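Local coordinates for PA14 domain-containing protein (Clostridium clariflavum, PDB 6QDI), which probably senses plant-biomass polysaccharides outside the cell through tandem calcium-binding PA14 domains and, as an RsgI-like anti-sigma factor, relays that signal to a SigI-type sigma factor, at residues Y57-T62 with W123-T128; S148-K153 with P288-Y293; P209-Y214 with L252-R257; Y214-S219 with L275-P280. One frame throughout, in Å; residues are numbered along the deposited sequence. Where two conformers were deposited one is given.

Interaction 1 of 4, residues Y57-T62 with W123-T128; sequences YSEEYT and WSSAST
Glu59, with CG anti to the carbonyl carbon (chi1 -69°) and the chain extended beyond, reaches across to the turn 125-128 with its carboxylate, and both oxygens are used. OE1 takes two donors: Ser125 OG at 2.7 Å, almost along the C-O axis, and Ser127 N at 2.9 Å on the syn side, 21° out of the carboxylate plane. OE2 receives Ser127 OG at 2.6 Å through its syn lone pair. Three bonds thus fix the rotation of the carboxylate and hold the turn against the start of strand 59-68.

Two tyrosine rings lie near this polar centre, each with a serine CB over the middle of one face. Ser127 CB stands 3.5 Å from the centroid of the Tyr57 ring, almost on its normal, while Thr128 OG1 lies at that ring's edge. Ser125 CB likewise covers the Tyr61 ring, 3.8 Å from its centroid. Tyr61 also runs alongside Trp123, the two side chains pointing the same way; the ring planes meet obliquely at 40°, with Tyr61 CD2 3.7 Å from Trp123 CE3.

Beyond the turn the backbones join as an antiparallel hydrogen-bonded pair, Thr62 with Ser124, whose side chains share a face; Ser124 OG bonds to Tyr64. In the first PA14 domain, strand 59-68 lies between strands 117-125 and 93-98, with Glu59 and Tyr61 bonded through their backbones to Leu98 and Ile96.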
# COMPACT_ATOMS: atom_id res chain seq x y z
N TYR A 57 25.01 6.49 -24.16
CA TYR A 57 26.47 6.62 -24.12
C TYR A 57 27.12 5.68 -23.12
O TYR A 57 26.48 5.27 -22.13
CB TYR A 57 26.87 8.06 -23.78
CG TYR A 57 26.15 9.09 -24.66
CD1 TYR A 57 26.53 9.32 -25.96
CD2 TYR A 57 25.06 9.83 -24.16
CE1 TYR A 57 25.87 10.25 -26.77
CE2 TYR A 57 24.39 10.76 -24.94
CZ TYR A 57 24.79 10.97 -26.23
OH TYR A 57 24.13 11.90 -27.01
N SER A 58 28.39 5.33 -23.38
CA SER A 58 29.26 4.59 -22.45
C SER A 58 29.98 5.56 -21.51
O SER A 58 31.09 6.01 -21.76
CB SER A 58 30.23 3.65 -23.19
OG SER A 58 29.49 2.69 -23.91
N GLU A 59 29.26 5.96 -20.46
CA GLU A 59 29.65 7.06 -19.60
C GLU A 59 29.13 6.83 -18.19
O GLU A 59 28.23 5.99 -17.96
CB GLU A 59 29.07 8.40 -20.16
CG GLU A 59 29.72 8.82 -21.46
CD GLU A 59 29.20 10.13 -22.05
OE1 GLU A 59 28.19 10.66 -21.56
OE2 GLU A 59 29.81 10.58 -23.05
N GLU A 60 29.74 7.53 -17.24
CA GLU A 60 29.19 7.63 -15.87
C GLU A 60 27.95 8.51 -15.92
O GLU A 60 28.03 9.72 -16.20
CB GLU A 60 30.20 8.19 -14.87
CG GLU A 60 29.69 8.05 -13.46
CD GLU A 60 30.67 8.51 -12.41
OE1 GLU A 60 31.23 9.61 -12.56
OE2 GLU A 60 30.82 7.79 -11.38
N TYR A 61 26.81 7.91 -15.55
CA TYR A 61 25.54 8.63 -15.45
C TYR A 61 25.29 9.06 -14.03
O TYR A 61 25.64 8.35 -13.07
CB TYR A 61 24.39 7.75 -15.93
CG TYR A 61 24.23 7.79 -17.43
CD1 TYR A 61 25.08 7.04 -18.25
CD2 TYR A 61 23.28 8.59 -18.03
CE1 TYR A 61 24.97 7.10 -19.63
CE2 TYR A 61 23.17 8.64 -19.42
CZ TYR A 61 24.01 7.89 -20.22
OH TYR A 61 23.92 7.89 -21.60
N THR A 62 24.72 10.26 -13.89
CA THR A 62 24.14 10.71 -12.64
C THR A 62 22.64 10.68 -12.76
O THR A 62 22.10 11.13 -13.78
CB THR A 62 24.58 12.14 -12.29
OG1 THR A 62 26.01 12.17 -12.22
CG2 THR A 62 24.02 12.59 -10.95
N TRP A 123 18.36 12.44 -15.46
CA TRP A 123 19.72 11.92 -15.63
C TRP A 123 20.60 12.96 -16.32
O TRP A 123 20.13 13.90 -16.94
CB TRP A 123 19.76 10.56 -16.37
CG TRP A 123 19.28 10.52 -17.80
CD1 TRP A 123 18.83 11.57 -18.57
CD2 TRP A 123 19.29 9.38 -18.63
NE1 TRP A 123 18.50 11.10 -19.82
CE2 TRP A 123 18.78 9.75 -19.88
CE3 TRP A 123 19.64 8.05 -18.41
CZ2 TRP A 123 18.63 8.84 -20.92
CZ3 TRP A 123 19.49 7.15 -19.44
CH2 TRP A 123 18.98 7.53 -20.67
N SER A 124 21.91 12.77 -16.16
CA SER A 124 22.91 13.49 -16.95
C SER A 124 24.14 12.58 -17.11
O SER A 124 24.35 11.61 -16.37
CB SER A 124 23.31 14.80 -16.29
OG SER A 124 24.07 14.59 -15.12
N SER A 125 24.96 12.94 -18.08
CA SER A 125 26.29 12.36 -18.24
C SER A 125 27.12 13.36 -19.02
O SER A 125 26.61 14.43 -19.41
CB SER A 125 26.18 11.03 -18.97
OG SER A 125 25.86 11.14 -20.35
N ALA A 126 28.36 13.04 -19.33
CA ALA A 126 29.18 13.97 -20.13
C ALA A 126 28.50 14.38 -21.40
O ALA A 126 28.54 15.59 -21.76
CB ALA A 126 30.52 13.35 -20.42
N SER A 127 27.83 13.46 -22.07
CA SER A 127 27.16 13.74 -23.34
C SER A 127 25.64 13.89 -23.25
O SER A 127 24.97 14.13 -24.25
CB SER A 127 27.48 12.62 -24.34
OG SER A 127 28.89 12.49 -24.51
N THR A 128 25.08 13.71 -22.04
CA THR A 128 23.63 13.82 -21.81
C THR A 128 23.36 15.06 -20.98
O THR A 128 23.66 15.08 -19.77
CB THR A 128 23.08 12.60 -21.06
OG1 THR A 128 23.48 11.41 -21.74
CG2 THR A 128 21.55 12.65 -20.95
O HOH W 1 25.70 15.00 -26.71
O HOH W 2 29.80 11.12 -17.71

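Interaction 2 of 4, residues S148-K153 with P288-Y293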
# COMPACT_ATOMS: atom_id res chain seq x y z
N SER A 148 -5.93 -12.37 -4.68
CA SER A 148 -6.20 -13.68 -4.16
C SER A 148 -6.86 -14.61 -5.18
O SER A 148 -7.71 -14.20 -5.97
CB SER A 148 -7.15 -13.56 -2.98
OG SER A 148 -7.55 -14.81 -2.46
N SER A 149 -6.49 -15.88 -5.10
CA SER A 149 -7.10 -16.95 -5.87
C SER A 149 -8.38 -17.48 -5.26
O SER A 149 -9.03 -18.35 -5.85
CB SER A 149 -6.12 -18.13 -6.07
OG SER A 149 -5.90 -18.78 -4.83
N ILE A 150 -8.75 -17.04 -4.06
CA ILE A 150 -9.89 -17.62 -3.37
C ILE A 150 -11.15 -17.04 -4.01
O ILE A 150 -11.35 -15.82 -4.01
CB ILE A 150 -9.86 -17.34 -1.87
CG1 ILE A 150 -8.58 -17.87 -1.21
CG2 ILE A 150 -11.12 -17.86 -1.21
CD1 ILE A 150 -8.41 -17.43 0.22
N PRO A 151 -12.04 -17.90 -4.56
CA PRO A 151 -13.26 -17.37 -5.21
C PRO A 151 -14.28 -16.97 -4.16
O PRO A 151 -14.15 -17.24 -2.96
CB PRO A 151 -13.71 -18.55 -6.07
CG PRO A 151 -13.28 -19.72 -5.23
CD PRO A 151 -11.98 -19.36 -4.60
N GLY A 152 -15.32 -16.32 -4.64
CA GLY A 152 -16.46 -15.97 -3.79
C GLY A 152 -17.09 -14.68 -4.28
O GLY A 152 -16.52 -13.96 -5.07
N LYS A 153 -18.29 -14.41 -3.77
CA LYS A 153 -19.12 -13.28 -4.21
C LYS A 153 -19.04 -12.05 -3.31
O LYS A 153 -19.82 -11.11 -3.49
CB LYS A 153 -20.57 -13.76 -4.40
CG LYS A 153 -20.76 -14.92 -5.37
CD LYS A 153 -20.20 -14.71 -6.76
CE LYS A 153 -20.24 -15.96 -7.69
NZ LYS A 153 -19.62 -15.72 -9.07
N PRO A 288 -9.62 -12.03 1.83
CA PRO A 288 -9.88 -11.36 0.57
C PRO A 288 -11.31 -10.83 0.44
O PRO A 288 -12.24 -11.34 1.09
CB PRO A 288 -9.64 -12.47 -0.46
CG PRO A 288 -10.13 -13.70 0.28
CD PRO A 288 -9.65 -13.50 1.71
N GLN A 289 -11.45 -9.86 -0.44
CA GLN A 289 -12.75 -9.28 -0.75
C GLN A 289 -13.79 -10.35 -1.07
O GLN A 289 -14.94 -10.22 -0.69
CB GLN A 289 -12.58 -8.31 -1.91
CG GLN A 289 -13.85 -7.59 -2.32
CD GLN A 289 -13.60 -6.61 -3.43
OE1 GLN A 289 -12.81 -6.90 -4.32
NE2 GLN A 289 -14.28 -5.48 -3.41
N SER A 290 -13.37 -11.39 -1.80
CA SER A 290 -14.29 -12.41 -2.22
C SER A 290 -15.00 -13.11 -1.09
O SER A 290 -16.04 -13.72 -1.32
CB SER A 290 -13.51 -13.45 -3.05
OG SER A 290 -12.52 -14.05 -2.23
N CYS A 291 -14.43 -13.06 0.13
CA CYS A 291 -15.04 -13.68 1.29
C CYS A 291 -15.62 -12.71 2.31
O CYS A 291 -16.08 -13.15 3.37
CB CYS A 291 -14.02 -14.59 1.95
SG CYS A 291 -13.55 -16.01 0.93
N LEU A 292 -15.66 -11.39 1.99
CA LEU A 292 -16.13 -10.38 2.90
C LEU A 292 -17.44 -9.80 2.39
O LEU A 292 -17.56 -9.43 1.21
CB LEU A 292 -15.10 -9.26 3.00
CG LEU A 292 -13.75 -9.67 3.62
CD1 LEU A 292 -12.76 -8.51 3.51
CD2 LEU A 292 -13.90 -10.17 5.04
N TYR A 293 -18.43 -9.70 3.30
CA TYR A 293 -19.71 -9.12 2.96
C TYR A 293 -20.12 -8.11 4.00
O TYR A 293 -19.87 -8.29 5.20
CB TYR A 293 -20.79 -10.21 2.91
CG TYR A 293 -20.59 -11.25 1.85
CD1 TYR A 293 -19.66 -12.28 2.02
CD2 TYR A 293 -21.29 -11.22 0.66
CE1 TYR A 293 -19.47 -13.25 1.05
CE2 TYR A 293 -21.10 -12.20 -0.29
CZ TYR A 293 -20.22 -13.23 -0.09
OH TYR A 293 -20.08 -14.20 -1.05
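Ile150 and Pro288 meet where the linker between the tandem PA14 domains runs past the end of the second β-sandwich, beside the 3-10 turn 289-291. An ST turn shapes the linker here, the backbone N of Ile150 donating to Ser148 OG. Pro288 CB rests against Ser148 CB at 3.7 Å.

Followed outward from CB, the Ile150 side chain divides between two partners. CG2, anti to the backbone N, touches Cys291 SG at 3.7 Å. The other branch, through CG1, is extended (chi2 171°) and carries CD1 to Pro288 CG at 4.1 Å, the two side chains crossing at about a right angle. Trp277 of strand 271-279 and Pro209 also touch this isoleucine, so Ile150 packs the linker against both at this end of the domain.

Farther along, the backbones come close: Gly152 CA lies 3.4 Å from Ser290 O in a CA-H...O contact, and the glycine's phi of 149° is one that glycine alone readily adopts. Tyr293 OH approaches Lys153 CB to 3.4 Å. The one hydrogen bond across the segments runs from Ser290 OG to Ile150 O at 2.8 Å, the hydroxyl approaching from 46° out of the plane of the carbonyl.

Interaction 3 of 4, residues P209-Y214 with L252-R257; sequences PYDGDY and LKAGQR
Asp211 turns its carboxylate onto the backbone of the facing bend, where OD1 accepts from Ala254 N at 2.7 Å. The N-H...O angle of 169° makes this bond nearly straight, and the donor arrives almost along the C-O axis. With CG beside its own backbone N (chi1 -72°), the aspartate brings OD1 close to Lys253 CA as well. The second oxygen, OD2, accepts from a water that in turn accepts from Lys253 NZ. Since OD2 and NZ stand 4.8 Å apart, their opposite charges are linked through solvent rather than by direct contact.

Next to this side-chain bond, the main chains satisfy each other reciprocally. Gly212 N donates to Leu252 O at 3.0 Å, and Leu252 N returns the bond to Gly212 O at 2.9 Å, forming one antiparallel hydrogen-bonded pair. Lys253 N is taken up within its own segment by the Gln256 side-chain oxygen, OE1, and Gln256 N by Lys253 O. In the other segment, Tyr214 OH donates to Tyr210 O at 2.7 Å; that oxygen lies at the ring's edge, in its plane, so the bond ties the phenol to the residues just before the strand.

The apolar part rests on Leu252, whose CD1 meets Tyr214 CD1 at 3.7 Å, the side chains crossing at a slant. Gly255 O and the backbone of Gln256 are bonded beyond the segments, to Gln207 NE2 and Val208 respectively. A type II β turn, Lys253 to Gln256, carries the chain from strand 242-252 to strand 257-266 at one end of the PA14 β-sandwich, held through Asp211 and the Gly212-Leu252 pair to the start of strand 212-220.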
# COMPACT_ATOMS: atom_id res chain seq x y z
N PRO A 209 -14.57 -20.24 2.69
CA PRO A 209 -14.49 -20.87 1.38
C PRO A 209 -14.37 -22.38 1.39
O PRO A 209 -14.82 -23.02 0.45
CB PRO A 209 -13.24 -20.24 0.77
CG PRO A 209 -12.39 -19.85 1.97
CD PRO A 209 -13.39 -19.41 2.99
N TYR A 210 -13.75 -22.94 2.42
CA TYR A 210 -13.33 -24.36 2.48
C TYR A 210 -13.57 -24.93 3.84
O TYR A 210 -13.36 -24.25 4.85
CB TYR A 210 -11.82 -24.50 2.15
CG TYR A 210 -11.36 -23.77 0.91
CD1 TYR A 210 -11.87 -24.09 -0.34
CD2 TYR A 210 -10.41 -22.77 0.99
CE1 TYR A 210 -11.47 -23.39 -1.49
CE2 TYR A 210 -10.01 -22.10 -0.15
CZ TYR A 210 -10.54 -22.40 -1.38
OH TYR A 210 -10.14 -21.67 -2.47
N ASP A 211 -13.99 -26.20 3.92
CA ASP A 211 -14.08 -26.84 5.20
C ASP A 211 -12.66 -27.02 5.82
O ASP A 211 -11.76 -27.53 5.18
CB ASP A 211 -14.64 -28.27 5.08
CG ASP A 211 -16.07 -28.41 4.77
OD1 ASP A 211 -16.82 -27.43 4.66
OD2 ASP A 211 -16.48 -29.59 4.66
N GLY A 212 -12.52 -26.65 7.08
CA GLY A 212 -11.31 -26.93 7.86
C GLY A 212 -11.10 -25.89 8.94
O GLY A 212 -12.01 -25.16 9.29
N ASP A 213 -9.90 -25.86 9.50
CA ASP A 213 -9.54 -25.02 10.62
C ASP A 213 -8.86 -23.73 10.16
O ASP A 213 -8.00 -23.76 9.28
CB ASP A 213 -8.58 -25.74 11.58
CG ASP A 213 -9.27 -26.68 12.57
OD1 ASP A 213 -10.42 -27.11 12.37
OD2 ASP A 213 -8.66 -26.99 13.59
N TYR A 214 -9.31 -22.63 10.76
CA TYR A 214 -8.83 -21.29 10.43
C TYR A 214 -8.29 -20.61 11.67
O TYR A 214 -8.78 -20.80 12.76
CB TYR A 214 -9.94 -20.44 9.84
CG TYR A 214 -10.43 -20.90 8.49
CD1 TYR A 214 -11.21 -22.05 8.36
CD2 TYR A 214 -10.16 -20.18 7.34
CE1 TYR A 214 -11.66 -22.46 7.11
CE2 TYR A 214 -10.61 -20.56 6.12
CZ TYR A 214 -11.38 -21.72 5.99
OH TYR A 214 -11.81 -22.10 4.73
N LEU A 252 -14.39 -24.53 10.79
CA LEU A 252 -15.42 -23.83 10.03
C LEU A 252 -15.78 -24.68 8.81
O LEU A 252 -15.02 -25.56 8.36
CB LEU A 252 -14.91 -22.45 9.61
CG LEU A 252 -14.60 -21.49 10.75
CD1 LEU A 252 -13.88 -20.25 10.22
CD2 LEU A 252 -15.85 -21.12 11.54
N LYS A 253 -16.96 -24.40 8.28
CA LYS A 253 -17.48 -25.10 7.11
C LYS A 253 -17.61 -24.20 5.91
O LYS A 253 -17.95 -23.02 6.05
CB LYS A 253 -18.84 -25.73 7.40
CG LYS A 253 -18.80 -26.68 8.58
CD LYS A 253 -17.86 -27.84 8.33
CE LYS A 253 -17.98 -28.86 9.45
NZ LYS A 253 -16.84 -29.82 9.43
N ALA A 254 -17.40 -24.76 4.75
CA ALA A 254 -17.64 -24.03 3.52
C ALA A 254 -19.05 -23.42 3.54
O ALA A 254 -20.02 -24.12 3.83
CB ALA A 254 -17.45 -24.91 2.31
N GLY A 255 -19.14 -22.14 3.20
CA GLY A 255 -20.43 -21.44 3.20
C GLY A 255 -20.85 -20.88 4.52
O GLY A 255 -21.81 -20.13 4.59
N GLN A 256 -20.15 -21.20 5.61
CA GLN A 256 -20.50 -20.68 6.89
C GLN A 256 -20.29 -19.16 6.91
O GLN A 256 -19.31 -18.67 6.36
CB GLN A 256 -19.63 -21.35 7.97
CG GLN A 256 -19.87 -20.88 9.38
CD GLN A 256 -19.19 -21.71 10.42
OE1 GLN A 256 -18.61 -22.77 10.11
NE2 GLN A 256 -19.30 -21.26 11.66
N ARG A 257 -21.20 -18.43 7.53
CA ARG A 257 -21.11 -16.99 7.67
C ARG A 257 -20.70 -16.70 9.09
O ARG A 257 -21.41 -17.02 10.05
CB ARG A 257 -22.42 -16.30 7.29
CG ARG A 257 -22.57 -16.12 5.80
CD ARG A 257 -23.99 -15.78 5.38
NE ARG A 257 -24.63 -14.75 6.20
CZ ARG A 257 -24.60 -13.43 6.02
NH1 ARG A 257 -25.23 -12.65 6.88
NH2 ARG A 257 -23.88 -12.85 5.06
O HOH W 3 -17.41 -31.02 6.87

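Interaction 4 of 4, residues Y214-S219 with L275-P280; sequences YVFYVS and LEWEGP
Trp277 and the rings of Tyr214 and Phe216 form the tightly packed face of this antiparallel strand pair. With its CG between the backbone N and the carbonyl carbon (chi1 59°), the indole lies alongside both rings, all three side chains pointing the same way. Its CE3 is the common meeting point, 3.7 Å from both Tyr214 CD2 and Phe216 CE1. The Tyr214 plane is turned 45° from the indole, Tyr214 CE2 lying over the indole face. Pro280 CD sits over a face of the Tyr214 ring, 3.7 Å from its centroid, with Gly279 CA over the same face. Val218 CG2 and Leu275 CD1 continue the apolar row, and Ile206 of strand 198-207 packs on Phe216 and Trp277.

The other face, bearing Val215, Tyr217, Glu276 and Glu278, is more open and polar. Tyr217 OH is modelled 2.4 Å from Glu278 OE2, a hydrogen bond whose exact length is doubtful; Glu278 chi1 (109°) is not staggered. Arg284 forms a salt bridge with Glu276 OE1 and a cation-pi contact with the Tyr217 ring. A water lies 2.7 Å from both Glu276 OE1 and Ser219 OG, itself bonded to Thr244. Four backbone hydrogen bonds join the strands, two each at the pairs Val215-Glu278 and Tyr217-Glu276.

The chemistry is that of an amphipathic sheet: apolar groups fill the sandwich interior, while outer-face carboxylates meet an arginine, water and, if the modelled contact holds, a phenol.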
# COMPACT_ATOMS: atom_id res chain seq x y z
N TYR A 214 -9.31 -22.63 10.76
CA TYR A 214 -8.83 -21.29 10.43
C TYR A 214 -8.29 -20.61 11.67
O TYR A 214 -8.78 -20.80 12.76
CB TYR A 214 -9.94 -20.44 9.84
CG TYR A 214 -10.43 -20.90 8.49
CD1 TYR A 214 -11.21 -22.05 8.36
CD2 TYR A 214 -10.16 -20.18 7.34
CE1 TYR A 214 -11.66 -22.46 7.11
CE2 TYR A 214 -10.61 -20.56 6.12
CZ TYR A 214 -11.38 -21.72 5.99
OH TYR A 214 -11.81 -22.10 4.73
N VAL A 215 -7.31 -19.74 11.46
CA VAL A 215 -6.83 -18.79 12.47
C VAL A 215 -6.90 -17.40 11.85
O VAL A 215 -6.49 -17.22 10.73
CB VAL A 215 -5.37 -19.13 12.89
CG1 VAL A 215 -4.80 -18.05 13.79
CG2 VAL A 215 -5.34 -20.48 13.61
N PHE A 216 -7.41 -16.44 12.63
CA PHE A 216 -7.40 -15.04 12.21
C PHE A 216 -6.28 -14.28 12.93
O PHE A 216 -6.05 -14.49 14.13
CB PHE A 216 -8.74 -14.38 12.52
CG PHE A 216 -9.86 -15.00 11.78
CD1 PHE A 216 -10.17 -14.57 10.50
CD2 PHE A 216 -10.64 -15.97 12.34
CE1 PHE A 216 -11.22 -15.12 9.79
CE2 PHE A 216 -11.68 -16.54 11.62
CZ PHE A 216 -11.95 -16.12 10.33
N TYR A 217 -5.62 -13.42 12.18
CA TYR A 217 -4.53 -12.58 12.68
C TYR A 217 -4.92 -11.13 12.48
O TYR A 217 -5.31 -10.72 11.38
CB TYR A 217 -3.24 -12.84 11.93
CG TYR A 217 -2.70 -14.25 12.02
CD1 TYR A 217 -3.16 -15.28 11.24
CD2 TYR A 217 -1.71 -14.53 12.94
CE1 TYR A 217 -2.62 -16.57 11.38
CE2 TYR A 217 -1.17 -15.80 13.06
CZ TYR A 217 -1.65 -16.81 12.28
OH TYR A 217 -1.17 -18.10 12.37
N VAL A 218 -4.75 -10.34 13.52
CA VAL A 218 -4.94 -8.89 13.41
C VAL A 218 -3.62 -8.24 13.77
O VAL A 218 -3.11 -8.40 14.90
CB VAL A 218 -6.04 -8.40 14.35
CG1 VAL A 218 -6.19 -6.90 14.30
CG2 VAL A 218 -7.35 -9.04 13.97
N SER A 219 -3.05 -7.51 12.82
CA SER A 219 -1.82 -6.73 13.06
C SER A 219 -2.24 -5.27 13.14
O SER A 219 -2.95 -4.81 12.28
CB SER A 219 -0.86 -6.94 11.92
OG SER A 219 -0.51 -8.29 11.77
N LEU A 275 -6.26 -7.44 8.58
CA LEU A 275 -7.00 -8.67 8.96
C LEU A 275 -6.56 -9.78 8.00
O LEU A 275 -6.82 -9.71 6.80
CB LEU A 275 -8.52 -8.45 8.90
CG LEU A 275 -9.34 -9.68 9.24
CD1 LEU A 275 -9.17 -10.13 10.68
CD2 LEU A 275 -10.81 -9.45 8.93
N GLU A 276 -5.91 -10.79 8.58
CA GLU A 276 -5.41 -11.93 7.83
C GLU A 276 -6.00 -13.22 8.37
O GLU A 276 -6.55 -13.26 9.49
CB GLU A 276 -3.88 -11.99 7.94
CG GLU A 276 -3.13 -10.83 7.30
CD GLU A 276 -1.63 -10.98 7.50
OE1 GLU A 276 -1.22 -11.02 8.67
OE2 GLU A 276 -0.90 -11.19 6.51
N TRP A 277 -5.84 -14.28 7.58
CA TRP A 277 -6.17 -15.61 8.03
C TRP A 277 -5.21 -16.62 7.49
O TRP A 277 -4.51 -16.39 6.53
CB TRP A 277 -7.60 -16.02 7.69
CG TRP A 277 -8.02 -16.04 6.27
CD1 TRP A 277 -7.29 -15.79 5.15
CD2 TRP A 277 -9.35 -16.33 5.81
NE1 TRP A 277 -8.08 -15.89 4.04
CE2 TRP A 277 -9.35 -16.23 4.43
CE3 TRP A 277 -10.56 -16.64 6.46
CZ2 TRP A 277 -10.51 -16.40 3.67
CZ3 TRP A 277 -11.70 -16.83 5.71
CH2 TRP A 277 -11.66 -16.70 4.35
N GLU A 278 -5.23 -17.78 8.13
CA GLU A 278 -4.64 -19.01 7.60
C GLU A 278 -5.71 -20.06 7.69
O GLU A 278 -6.51 -20.07 8.61
CB GLU A 278 -3.36 -19.36 8.32
CG GLU A 278 -3.30 -20.50 9.24
CD GLU A 278 -1.91 -20.60 9.80
OE1 GLU A 278 -1.11 -21.42 9.37
OE2 GLU A 278 -1.62 -19.75 10.63
N GLY A 279 -5.72 -20.97 6.72
CA GLY A 279 -6.76 -22.00 6.68
C GLY A 279 -6.37 -23.08 5.72
O GLY A 279 -5.24 -23.12 5.21
N PRO A 280 -7.31 -23.97 5.40
CA PRO A 280 -7.01 -25.09 4.51
C PRO A 280 -6.66 -24.60 3.10
O PRO A 280 -7.48 -23.97 2.44
CB PRO A 280 -8.30 -25.91 4.52
CG PRO A 280 -9.32 -25.07 5.16
CD PRO A 280 -8.70 -24.00 5.90
O HOH W 4 -2.53 -9.51 10.43

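How the interactions relate
Interactions 2, 3 and 4 form one cluster in the second PA14 domain, their centres 13 to 14 Å apart. Interactions 3 and 4 share Tyr214 and strand 212-220. Trp277 of interaction 4 touches Pro288 of interaction 2 (CZ2 to CD, 3.6 Å) and Pro209 of interaction 3 (CH2 to CD, 3.5 Å); Tyr210 OH lies 3.6 Å from Pro151 CD of the linker. Interaction 1, in the first PA14 domain, has its centre about 49 Å from that of interaction 2. Interactions 1 to 3 lie away from the calcium sites; in interaction 4, the Ser219 side chain is about 8 Å from that of Asp221, which shares a calcium site with Asp222, and about 13 Å from a bound calcium ion.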